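Local coordinates for dephospho-CoA kinase (PDB 6N39), which probably phosphorylates the 3'-hydroxyl group of dephospho-coenzyme A with ATP, the last step of coenzyme A biosynthesis, at residues A20-L25 / V136-A140; T15-G19 / R163-Q167. All blocks are in the same frame, centred on the assembly; numbering follows the deposited sequence.

Both contacts hold the P-loop of the kinase domain: 15-19 brings its first half, 20-25 its second half with the helix start. Contact 1 is the buried one: 20-25 packs on strand 135-139 through apolar side chains lying on one another and on the loop backbone, with no hydrogen bond between the segments. Contact 2 lies nearer the surface, where the loop meets the C-terminal part of helix 157-165 through a single isoleucine and a glutamine-to-backbone hydrogen bond. Strands 10-16 and 135-139 are parallel neighbours in one sheet, joined by backbone hydrogen bonds of Thr15 with Val136 and Val138. The same acetate ion is bound by backbone N-H groups of 20-25 and, weakly, by Gly19.

Contact 1. Residues A20-L25 / V136-A140; sequences AGKSAL and VIVYA. With ACT (acetate ion), chain B.
Val138 fills the angle between the P-loop and the first turn of helix 22-31. With chi1 at 61°, CG1 lies between the backbone N and the carbonyl carbon and meets the start of the helix, 3.8 Å from Lys22 N, whereas CG2 rests 3.6 Å from the carbonyl O of Ala20, which takes a hydrogen bond from Asn183 ND2. Leu25 comes from the helix side: its CD2 approaches Val138 CB at 3.7 Å and also reaches Val136 CG1 at 4.0 Å. Ala20 completes this close-packed part, with CB 3.9 Å from Tyr139 CA. The other side of the loop is polar and exposed at Ser23, whose beta carbon points away from the strand. There an acetate ion, probably from the crystallisation liquor, accepts hydrogen bonds from Gly21 N (3.2 Å to its O) and Ser23 N (3.2 Å to its OXT); Ser23 OG adds a weak one. An anion held by backbone N-H groups at a helix start, with Gly21 the N-cap, is consistent with the predicted ATP site, since a Walker A loop binds phosphate. Bends at chi3 and chi4 carry Lys22 NZ away from the strand to a salt bridge with Asp119. Strand 135-139 runs between 10-16 and 179-182, so that Leu25 also touches Leu14 and Leu181 across the parallel sheet beneath helix 22-31.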
loop_
_atom_site.group_PDB
_atom_site.type_symbol
_atom_site.label_atom_id
_atom_site.label_comp_id
_atom_site.label_asym_id
_atom_site.label_seq_id
_atom_site.Cartn_x
_atom_site.Cartn_y
_atom_site.Cartn_z
ATOM N N ALA A 20 12.749 -15.529 11.160
ATOM C CA ALA A 20 12.411 -15.665 9.750
ATOM C C ALA A 20 13.492 -15.119 8.826
ATOM O O ALA A 20 13.524 -15.496 7.651
ATOM C CB ALA A 20 11.083 -14.958 9.443
ATOM N N GLY A 21 14.347 -14.221 9.313
ATOM C CA GLY A 21 15.446 -13.710 8.511
ATOM C C GLY A 21 15.360 -12.232 8.192
ATOM O O GLY A 21 15.894 -11.773 7.178
ATOM N N LYS A 22 14.696 -11.474 9.065
ATOM C CA LYS A 22 14.506 -10.040 8.851
ATOM C C LYS A 22 15.832 -9.326 8.580
ATOM O O LYS A 22 15.968 -8.572 7.604
ATOM C CB LYS A 22 13.818 -9.469 10.088
ATOM C CG LYS A 22 13.117 -8.165 9.917
ATOM C CD LYS A 22 12.010 -8.049 10.954
ATOM C CE LYS A 22 12.544 -8.191 12.374
ATOM N NZ LYS A 22 13.578 -7.152 12.643
ATOM N N SER A 23 16.831 -9.572 9.438
ATOM C CA SER A 23 18.124 -8.898 9.315
ATOM C C SER A 23 18.899 -9.382 8.097
ATOM O O SER A 23 19.574 -8.588 7.431
ATOM C CB SER A 23 18.954 -9.114 10.586
ATOM O OG SER A 23 18.396 -8.383 11.659
ATOM N N ALA A 24 18.822 -10.680 7.794
ATOM C CA ALA A 24 19.460 -11.200 6.588
ATOM C C ALA A 24 18.874 -10.565 5.328
ATOM O O ALA A 24 19.610 -10.218 4.395
ATOM C CB ALA A 24 19.322 -12.722 6.544
ATOM N N LEU A 25 17.552 -10.383 5.286
ATOM C CA LEU A 25 16.943 -9.816 4.086
ATOM C C LEU A 25 17.289 -8.343 3.964
ATOM O O LEU A 25 17.544 -7.838 2.862
ATOM C CB LEU A 25 15.425 -10.025 4.114
ATOM C CG LEU A 25 14.612 -9.343 3.007
ATOM C CD1 LEU A 25 15.145 -9.696 1.602
ATOM C CD2 LEU A 25 13.157 -9.734 3.112
ATOM N N VAL A 136 7.432 -5.281 2.514
ATOM C CA VAL A 136 8.043 -6.593 2.298
ATOM C C VAL A 136 8.053 -7.342 3.622
ATOM O O VAL A 136 8.518 -6.815 4.642
ATOM C CB VAL A 136 9.476 -6.471 1.751
ATOM C CG1 VAL A 136 10.060 -7.863 1.468
ATOM C CG2 VAL A 136 9.479 -5.651 0.510
ATOM N N ILE A 137 7.545 -8.564 3.622
ATOM C CA ILE A 137 7.567 -9.374 4.832
ATOM C C ILE A 137 8.220 -10.702 4.499
ATOM O O ILE A 137 7.850 -11.346 3.512
ATOM C CB ILE A 137 6.159 -9.566 5.417
ATOM C CG1 ILE A 137 5.497 -8.192 5.590
ATOM C CG2 ILE A 137 6.244 -10.305 6.739
ATOM C CD1 ILE A 137 4.221 -8.192 6.376
ATOM N N VAL A 138 9.216 -11.092 5.300
ATOM C CA VAL A 138 9.914 -12.355 5.116
ATOM C C VAL A 138 9.293 -13.375 6.057
ATOM O O VAL A 138 8.867 -13.032 7.168
ATOM C CB VAL A 138 11.435 -12.201 5.345
ATOM C CG1 VAL A 138 11.749 -11.736 6.759
ATOM C CG2 VAL A 138 12.139 -13.492 5.057
ATOM N N TYR A 139 9.182 -14.619 5.597
ATOM C CA TYR A 139 8.659 -15.688 6.437
ATOM C C TYR A 139 9.454 -16.957 6.169
ATOM O O TYR A 139 10.275 -17.019 5.251
ATOM C CB TYR A 139 7.156 -15.924 6.199
ATOM C CG TYR A 139 6.844 -16.494 4.832
ATOM C CD1 TYR A 139 6.785 -15.666 3.724
ATOM C CD2 TYR A 139 6.618 -17.865 4.652
ATOM C CE1 TYR A 139 6.510 -16.170 2.465
ATOM C CE2 TYR A 139 6.340 -18.384 3.395
ATOM C CZ TYR A 139 6.283 -17.524 2.304
ATOM O OH TYR A 139 6.004 -18.004 1.041
ATOM N N ALA A 140 9.202 -17.977 6.987
ATOM C CA ALA A 140 9.900 -19.249 6.880
ATOM C C ALA A 140 9.099 -20.309 7.616
ATOM O O ALA A 140 8.349 -19.995 8.548
ATOM C CB ALA A 140 11.318 -19.173 7.458
HETATM C C ACT B . 16.027 -12.078 12.018
HETATM O O ACT B . 15.087 -12.917 12.162
HETATM O OXT ACT B . 16.018 -10.836 12.277
HETATM C CH3 ACT B . 17.395 -12.631 11.439
#

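Contact 2. Residues T15-G19 / R163-Q167; sequences TGGIG and RIAAQ. With ACT (acetate ion), chain B.
Ile18 projects from the P-loop against the C-terminal part of helix 157-165 and meets three side chains, each crossing it at about a right angle. Its CG1 branch is fully extended, CG1 anti to the backbone N (chi1 -175°), which carries CD1 over one face of the Arg163 guanidinium, toward its rim and 3.6 Å from NH2. Bends at chi2 (-129°) and chi3 of the arginine lay that face against the methyl. The CG2 branch turns instead to Ile164, whose CG1 lies 3.7 Å from it, and to Gln167, with OE1 at 3.5 Å. This is the glycine-rich turn that follows strand 10-16 in a P-loop kinase fold, and Gln167 holds it by its backbone. Extended beyond CG, the glutamine brings OE1 within 2.9 Å of Ile18 N; the bond is nearly straight (167° at the hydrogen) and uses a lone pair in the carbonyl plane. Gly17 CA fits close beside the same oxygen, at 3.3 Å. Gly19 N gives the bound acetate O a weak hydrogen bond of 3.3 Å. Leu149 of helix 142-153 touches both isoleucines, while Arg145 and Arg148 donate hydrogen bonds to the carbonyls of Ile18 and Gly19 respectively.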
loop_
_atom_site.group_PDB
_atom_site.type_symbol
_atom_site.label_atom_id
_atom_site.label_comp_id
_atom_site.label_asym_id
_atom_site.label_seq_id
_atom_site.Cartn_x
_atom_site.Cartn_y
_atom_site.Cartn_z
ATOM N N THR A 15 9.433 -6.253 7.549
ATOM C CA THR A 15 9.216 -6.907 8.835
ATOM C C THR A 15 9.203 -8.421 8.640
ATOM O O THR A 15 9.450 -8.934 7.548
ATOM C CB THR A 15 7.934 -6.375 9.513
ATOM O OG1 THR A 15 7.996 -6.606 10.924
ATOM C CG2 THR A 15 6.660 -7.019 8.960
ATOM N N GLY A 16 8.906 -9.125 9.716
ATOM C CA GLY A 16 8.860 -10.570 9.744
ATOM C C GLY A 16 9.037 -11.054 11.156
ATOM O O GLY A 16 9.590 -10.364 12.013
ATOM N N GLY A 17 8.535 -12.260 11.407
ATOM C CA GLY A 17 8.600 -12.807 12.739
ATOM C C GLY A 17 10.004 -13.235 13.119
ATOM O O GLY A 17 10.889 -13.392 12.283
ATOM N N ILE A 18 10.199 -13.432 14.424
ATOM C CA ILE A 18 11.519 -13.773 14.940
ATOM C C ILE A 18 12.001 -15.069 14.302
ATOM O O ILE A 18 11.250 -16.047 14.187
ATOM C CB ILE A 18 11.470 -13.856 16.478
ATOM C CG1 ILE A 18 12.861 -14.096 17.077
ATOM C CG2 ILE A 18 10.501 -14.942 16.944
ATOM C CD1 ILE A 18 12.867 -14.065 18.620
ATOM N N GLY A 19 13.258 -15.077 13.857
ATOM C CA GLY A 19 13.834 -16.252 13.237
ATOM C C GLY A 19 13.543 -16.415 11.756
ATOM O O GLY A 19 14.042 -17.370 11.144
ATOM N N ARG A 163 7.979 -17.334 22.320
ATOM C CA ARG A 163 8.296 -16.045 21.716
ATOM C C ARG A 163 7.694 -15.928 20.322
ATOM O O ARG A 163 7.221 -14.856 19.928
ATOM C CB ARG A 163 9.813 -15.859 21.661
ATOM C CG ARG A 163 10.480 -15.575 23.012
ATOM C CD ARG A 163 11.355 -14.340 22.896
ATOM N NE ARG A 163 10.657 -13.309 22.124
ATOM C CZ ARG A 163 11.248 -12.272 21.535
ATOM N NH1 ARG A 163 10.522 -11.394 20.856
ATOM N NH2 ARG A 163 12.563 -12.116 21.619
ATOM N N ILE A 164 7.713 -17.026 19.563
ATOM C CA ILE A 164 7.125 -17.044 18.227
ATOM C C ILE A 164 5.615 -16.874 18.311
ATOM O O ILE A 164 5.019 -16.089 17.564
ATOM C CB ILE A 164 7.498 -18.350 17.501
ATOM C CG1 ILE A 164 8.971 -18.331 17.076
ATOM C CG2 ILE A 164 6.572 -18.587 16.309
ATOM C CD1 ILE A 164 9.463 -19.637 16.465
ATOM N N ALA A 165 4.978 -17.614 19.225
ATOM C CA ALA A 165 3.526 -17.578 19.340
ATOM C C ALA A 165 3.023 -16.218 19.803
ATOM O O ALA A 165 1.888 -15.843 19.487
ATOM C CB ALA A 165 3.052 -18.671 20.302
ATOM N N ALA A 166 3.836 -15.469 20.552
ATOM C CA ALA A 166 3.386 -14.191 21.090
ATOM C C ALA A 166 3.332 -13.081 20.044
ATOM O O ALA A 166 2.844 -11.992 20.357
ATOM C CB ALA A 166 4.287 -13.760 22.244
ATOM N N GLN A 167 3.818 -13.312 18.827
ATOM C CA GLN A 167 3.795 -12.300 17.786
ATOM C C GLN A 167 2.594 -12.518 16.871
ATOM O O GLN A 167 1.764 -13.403 17.092
ATOM C CB GLN A 167 5.093 -12.321 16.972
ATOM C CG GLN A 167 6.378 -12.167 17.773
ATOM C CD GLN A 167 7.592 -12.108 16.861
ATOM O OE1 GLN A 167 7.750 -12.939 15.965
ATOM N NE2 GLN A 167 8.439 -11.109 17.067
HETATM C C ACT B . 16.027 -12.078 12.018
HETATM O O ACT B . 15.087 -12.917 12.162
HETATM O OXT ACT B . 16.018 -10.836 12.277
HETATM C CH3 ACT B . 17.395 -12.631 11.439
#